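Local coordinates for hemin ABC transporter, periplasmic hemin-binding protein HutB (Vibrio cholerae, PDB 5KHL), which probably captures heme in the periplasm and delivers it to an ABC transporter of the inner membrane for uptake, at residues Q204-E216 and A233-G247. Sequence-based numbering, arbitrary orientation.
Sequences QPDMVLVSGRSLE and ATPAGQNKNIVAIDG
V208 and V243 join two parallel strands, 207-210 and the edge strand 242-244, at one side of the mixed sheet in the C-terminal half of this periplasmic binding protein. V243 N gives V208 O a nearly straight bond of 2.9 Å; V208 N reaches N241 O, and V210 N makes a more bent bond (143°) to V243 O. On the face of L209 and V243, L209 CD2 rests 3.8 Å from V243 CB, alongside it. M207 folds in beside them: its chain runs out extended and then bends at chi3 (-85°), which lays CE against V243 CG2 at 3.6 Å. Helix 256-269 packs on this face through I265 and L268, whereas helix 221-227 packs on V210 and I242 on the other.

Before the strands, A236 N bonds to P205 O at 3.0 Å, tying the N-terminal end of short helix 235-238 to the loop that leads into strand 207-210. T234 caps that helix, its OG1 accepting from G237 N, and L231 O is a further partner of the hydroxyl. Q204 NE2, also bonded to I201 O, donates to A233 O at 2.7 Å, with A233 O almost in the plane of the Q204 side-chain amide.

Past the strands, R213 and D246 run side by side. D246 OD2 accepts from H248 N, while D246 OD1 lies 3.5 Å from R213 NE, well out of the guanidinium plane, an attraction of charges without a directed N-H.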
loop_
_atom_site.group_PDB
_atom_site.type_symbol
_atom_site.label_atom_id
_atom_site.label_comp_id
_atom_site.label_asym_id
_atom_site.label_seq_id
_atom_site.Cartn_x
_atom_site.Cartn_y
_atom_site.Cartn_z
ATOM N N GLN A 204 -19.802 14.195 -4.755
ATOM C CA GLN A 204 -20.871 13.417 -4.143
ATOM C C GLN A 204 -20.538 11.942 -3.842
ATOM O O GLN A 204 -21.299 11.051 -4.220
ATOM C CB GLN A 204 -22.101 13.488 -5.044
ATOM C CG GLN A 204 -22.806 14.828 -5.002
ATOM C CD GLN A 204 -23.440 15.098 -3.649
ATOM O OE1 GLN A 204 -24.482 14.537 -3.315
ATOM N NE2 GLN A 204 -22.803 15.947 -2.859
ATOM N N PRO A 205 -19.416 11.688 -3.146
ATOM C CA PRO A 205 -19.051 10.290 -2.886
ATOM C C PRO A 205 -20.151 9.514 -2.156
ATOM O O PRO A 205 -20.828 10.069 -1.285
ATOM C CB PRO A 205 -17.807 10.413 -1.999
ATOM C CG PRO A 205 -17.967 11.739 -1.318
ATOM C CD PRO A 205 -18.592 12.628 -2.356
ATOM N N ASP A 206 -20.333 8.250 -2.524
ATOM C CA ASP A 206 -21.239 7.352 -1.816
ATOM C C ASP A 206 -20.524 6.738 -0.622
ATOM O O ASP A 206 -21.136 6.397 0.404
ATOM C CB ASP A 206 -21.741 6.260 -2.754
ATOM C CG ASP A 206 -22.456 6.823 -3.968
ATOM O OD1 ASP A 206 -23.528 7.430 -3.783
ATOM O OD2 ASP A 206 -21.954 6.656 -5.099
ATOM N N MET A 207 -19.212 6.612 -0.753
ATOM C CA MET A 207 -18.412 6.062 0.318
ATOM C C MET A 207 -17.098 6.802 0.431
ATOM O O MET A 207 -16.438 7.095 -0.567
ATOM C CB MET A 207 -18.159 4.567 0.084
ATOM C CG MET A 207 -17.266 3.926 1.145
ATOM S SD MET A 207 -16.790 2.231 0.751
ATOM C CE MET A 207 -18.206 1.337 1.384
ATOM N N VAL A 208 -16.702 7.094 1.653
ATOM C CA VAL A 208 -15.389 7.665 1.843
ATOM C C VAL A 208 -14.495 6.652 2.567
ATOM O O VAL A 208 -14.906 6.033 3.550
ATOM C CB VAL A 208 -15.483 8.996 2.600
ATOM C CG1 VAL A 208 -14.109 9.485 3.038
ATOM C CG2 VAL A 208 -16.196 10.023 1.728
ATOM N N LEU A 209 -13.290 6.453 2.040
ATOM C CA LEU A 209 -12.277 5.630 2.704
ATOM C C LEU A 209 -11.269 6.537 3.426
ATOM O O LEU A 209 -10.933 7.609 2.911
ATOM C CB LEU A 209 -11.563 4.732 1.694
ATOM C CG LEU A 209 -12.425 3.822 0.817
ATOM C CD1 LEU A 209 -11.559 3.004 -0.154
ATOM C CD2 LEU A 209 -13.310 2.916 1.681
ATOM N N VAL A 210 -10.774 6.126 4.596
ATOM C CA VAL A 210 -9.925 7.041 5.361
ATOM C C VAL A 210 -8.522 6.548 5.667
ATOM O O VAL A 210 -8.321 5.392 6.029
ATOM C CB VAL A 210 -10.587 7.439 6.681
ATOM C CG1 VAL A 210 -9.549 7.665 7.763
ATOM C CG2 VAL A 210 -11.408 8.700 6.477
ATOM N N SER A 211 -7.586 7.494 5.509
ATOM C CA SER A 211 -6.125 7.374 5.662
ATOM C C SER A 211 -5.607 6.329 6.643
ATOM O O SER A 211 -4.804 6.630 7.531
ATOM C CB SER A 211 -5.556 8.746 6.057
ATOM O OG SER A 211 -6.583 9.648 6.457
ATOM N N GLY A 212 -6.024 5.091 6.440
ATOM C CA GLY A 212 -5.695 4.040 7.367
ATOM C C GLY A 212 -6.870 3.799 8.284
ATOM O O GLY A 212 -7.657 4.701 8.542
ATOM N N ARG A 213 -6.994 2.567 8.767
ATOM C CA ARG A 213 -7.856 2.271 9.898
ATOM C C ARG A 213 -7.297 3.043 11.099
ATOM O O ARG A 213 -7.997 3.329 12.075
ATOM C CB ARG A 213 -7.908 0.759 10.170
ATOM C CG ARG A 213 -6.670 0.007 9.698
ATOM C CD ARG A 213 -6.548 -1.378 10.331
ATOM N NE ARG A 213 -5.570 -1.582 11.423
ATOM C CZ ARG A 213 -4.837 -0.672 12.079
ATOM N NH1 ARG A 213 -4.019 -1.084 13.043
ATOM N NH2 ARG A 213 -4.891 0.624 11.817
ATOM N N SER A 214 -6.024 3.404 10.961
ATOM C CA SER A 214 -5.233 4.040 11.993
ATOM C C SER A 214 -5.491 5.539 12.117
ATOM O O SER A 214 -5.220 6.119 13.176
ATOM C CB SER A 214 -3.745 3.786 11.728
ATOM O OG SER A 214 -2.987 4.981 11.770
ATOM N N LEU A 215 -6.031 6.171 11.070
ATOM C CA LEU A 215 -6.347 7.609 11.143
ATOM C C LEU A 215 -7.592 7.881 11.987
ATOM O O LEU A 215 -8.390 8.776 11.701
ATOM C CB LEU A 215 -6.521 8.218 9.748
ATOM C CG LEU A 215 -5.774 9.554 9.596
ATOM C CD1 LEU A 215 -5.910 10.470 10.836
ATOM C CD2 LEU A 215 -4.295 9.327 9.262
ATOM N N GLU A 216 -7.738 7.086 13.035
ATOM C CA GLU A 216 -8.751 7.295 14.052
ATOM C C GLU A 216 -8.348 6.498 15.288
ATOM O O GLU A 216 -8.528 5.273 15.281
ATOM C CB GLU A 216 -10.130 6.864 13.551
ATOM C CG GLU A 216 -10.053 5.817 12.460
ATOM C CD GLU A 216 -11.395 5.223 12.159
ATOM O OE1 GLU A 216 -11.655 4.942 10.975
ATOM O OE2 GLU A 216 -12.185 5.034 13.113
ATOM N N ALA A 233 -23.194 16.870 3.234
ATOM C CA ALA A 233 -23.883 17.140 1.971
ATOM C C ALA A 233 -23.499 16.139 0.867
ATOM O O ALA A 233 -23.672 16.421 -0.320
ATOM C CB ALA A 233 -23.600 18.564 1.512
ATOM N N THR A 234 -22.969 14.984 1.269
ATOM C CA THR A 234 -22.713 13.873 0.360
ATOM C C THR A 234 -23.466 12.659 0.878
ATOM O O THR A 234 -23.756 12.592 2.064
ATOM C CB THR A 234 -21.223 13.544 0.253
ATOM O OG1 THR A 234 -20.746 13.100 1.524
ATOM C CG2 THR A 234 -20.443 14.769 -0.162
ATOM N N PRO A 235 -23.809 11.708 -0.010
ATOM C CA PRO A 235 -24.429 10.449 0.418
ATOM C C PRO A 235 -23.614 9.734 1.480
ATOM O O PRO A 235 -24.175 9.285 2.490
ATOM C CB PRO A 235 -24.480 9.630 -0.869
ATOM C CG PRO A 235 -24.639 10.652 -1.927
ATOM C CD PRO A 235 -23.797 11.826 -1.482
ATOM N N ALA A 236 -22.309 9.637 1.256
ATOM C CA ALA A 236 -21.419 9.012 2.221
ATOM C C ALA A 236 -21.589 9.649 3.603
ATOM O O ALA A 236 -21.740 8.954 4.604
ATOM C CB ALA A 236 -19.978 9.117 1.745
ATOM N N GLY A 237 -21.602 10.974 3.656
ATOM C CA GLY A 237 -21.742 11.648 4.927
ATOM C C GLY A 237 -23.105 11.456 5.556
ATOM O O GLY A 237 -23.204 11.157 6.749
ATOM N N GLN A 238 -24.163 11.622 4.766
ATOM C CA GLN A 238 -25.519 11.559 5.313
ATOM C C GLN A 238 -25.911 10.106 5.636
ATOM O O GLN A 238 -26.892 9.857 6.340
ATOM C CB GLN A 238 -26.532 12.227 4.354
ATOM C CG GLN A 238 -26.603 11.630 2.948
ATOM C CD GLN A 238 -27.186 12.583 1.905
ATOM O OE1 GLN A 238 -27.099 13.811 2.033
ATOM N NE2 GLN A 238 -27.771 12.013 0.854
ATOM N N ASN A 239 -25.115 9.149 5.161
ATOM C CA ASN A 239 -25.293 7.747 5.555
ATOM C C ASN A 239 -24.176 7.230 6.471
ATOM O O ASN A 239 -24.137 6.038 6.786
ATOM C CB ASN A 239 -25.392 6.841 4.317
ATOM C CG ASN A 239 -26.671 7.060 3.525
ATOM O OD1 ASN A 239 -26.637 7.197 2.300
ATOM N ND2 ASN A 239 -27.811 7.098 4.224
ATOM N N LYS A 240 -23.287 8.126 6.904
ATOM C CA LYS A 240 -22.115 7.761 7.717
ATOM C C LYS A 240 -21.389 6.557 7.109
ATOM O O LYS A 240 -20.923 5.662 7.810
ATOM C CB LYS A 240 -22.521 7.468 9.166
ATOM C CG LYS A 240 -23.313 8.580 9.866
ATOM C CD LYS A 240 -23.875 8.076 11.198
ATOM C CE LYS A 240 -24.872 9.049 11.811
ATOM N NZ LYS A 240 -24.203 10.247 12.384
ATOM N N ASN A 241 -21.318 6.532 5.785
ATOM C CA ASN A 241 -20.706 5.417 5.098
ATOM C C ASN A 241 -19.200 5.676 4.946
ATOM O O ASN A 241 -18.665 5.749 3.849
ATOM C CB ASN A 241 -21.405 5.186 3.762
ATOM C CG ASN A 241 -21.027 3.860 3.123
ATOM O OD1 ASN A 241 -21.054 3.721 1.905
ATOM N ND2 ASN A 241 -20.659 2.886 3.941
ATOM N N ILE A 242 -18.544 5.829 6.098
ATOM C CA ILE A 242 -17.119 6.142 6.204
ATOM C C ILE A 242 -16.341 4.913 6.676
ATOM O O ILE A 242 -16.488 4.476 7.814
ATOM C CB ILE A 242 -16.892 7.332 7.161
ATOM C CG1 ILE A 242 -17.449 8.603 6.519
ATOM C CG2 ILE A 242 -15.409 7.508 7.483
ATOM C CD1 ILE A 242 -17.923 9.609 7.519
ATOM N N VAL A 243 -15.509 4.368 5.791
ATOM C CA VAL A 243 -14.962 3.023 5.946
ATOM C C VAL A 243 -13.432 2.992 6.053
ATOM O O VAL A 243 -12.722 3.677 5.312
ATOM C CB VAL A 243 -15.411 2.132 4.756
ATOM C CG1 VAL A 243 -14.842 0.750 4.871
ATOM C CG2 VAL A 243 -16.933 2.087 4.691
ATOM N N ALA A 244 -12.928 2.184 6.978
ATOM C CA ALA A 244 -11.498 2.135 7.244
ATOM C C ALA A 244 -10.799 1.164 6.315
ATOM O O ALA A 244 -11.264 0.047 6.105
ATOM C CB ALA A 244 -11.243 1.752 8.701
ATOM N N ILE A 245 -9.679 1.601 5.759
ATOM C CA ILE A 245 -8.863 0.734 4.930
ATOM C C ILE A 245 -7.451 0.660 5.540
ATOM O O ILE A 245 -6.882 1.666 5.921
ATOM C CB ILE A 245 -8.838 1.225 3.440
ATOM C CG1 ILE A 245 -8.076 0.252 2.550
ATOM C CG2 ILE A 245 -8.252 2.640 3.309
ATOM C CD1 ILE A 245 -8.175 0.584 1.060
ATOM N N ASP A 246 -6.908 -0.546 5.650
ATOM C CA ASP A 246 -5.617 -0.753 6.289
ATOM C C ASP A 246 -4.507 -0.018 5.556
ATOM O O ASP A 246 -4.308 -0.225 4.365
ATOM C CB ASP A 246 -5.300 -2.245 6.360
ATOM C CG ASP A 246 -4.196 -2.569 7.367
ATOM O OD1 ASP A 246 -4.522 -3.109 8.453
ATOM O OD2 ASP A 246 -3.012 -2.278 7.080
ATOM N N GLY A 247 -3.774 0.820 6.279
ATOM C CA GLY A 247 -2.744 1.658 5.688
ATOM C C GLY A 247 -1.580 0.921 5.042
ATOM O O GLY A 247 -0.889 1.470 4.175
HETATM O O HOH W 1 -4.262 1.818 9.001
#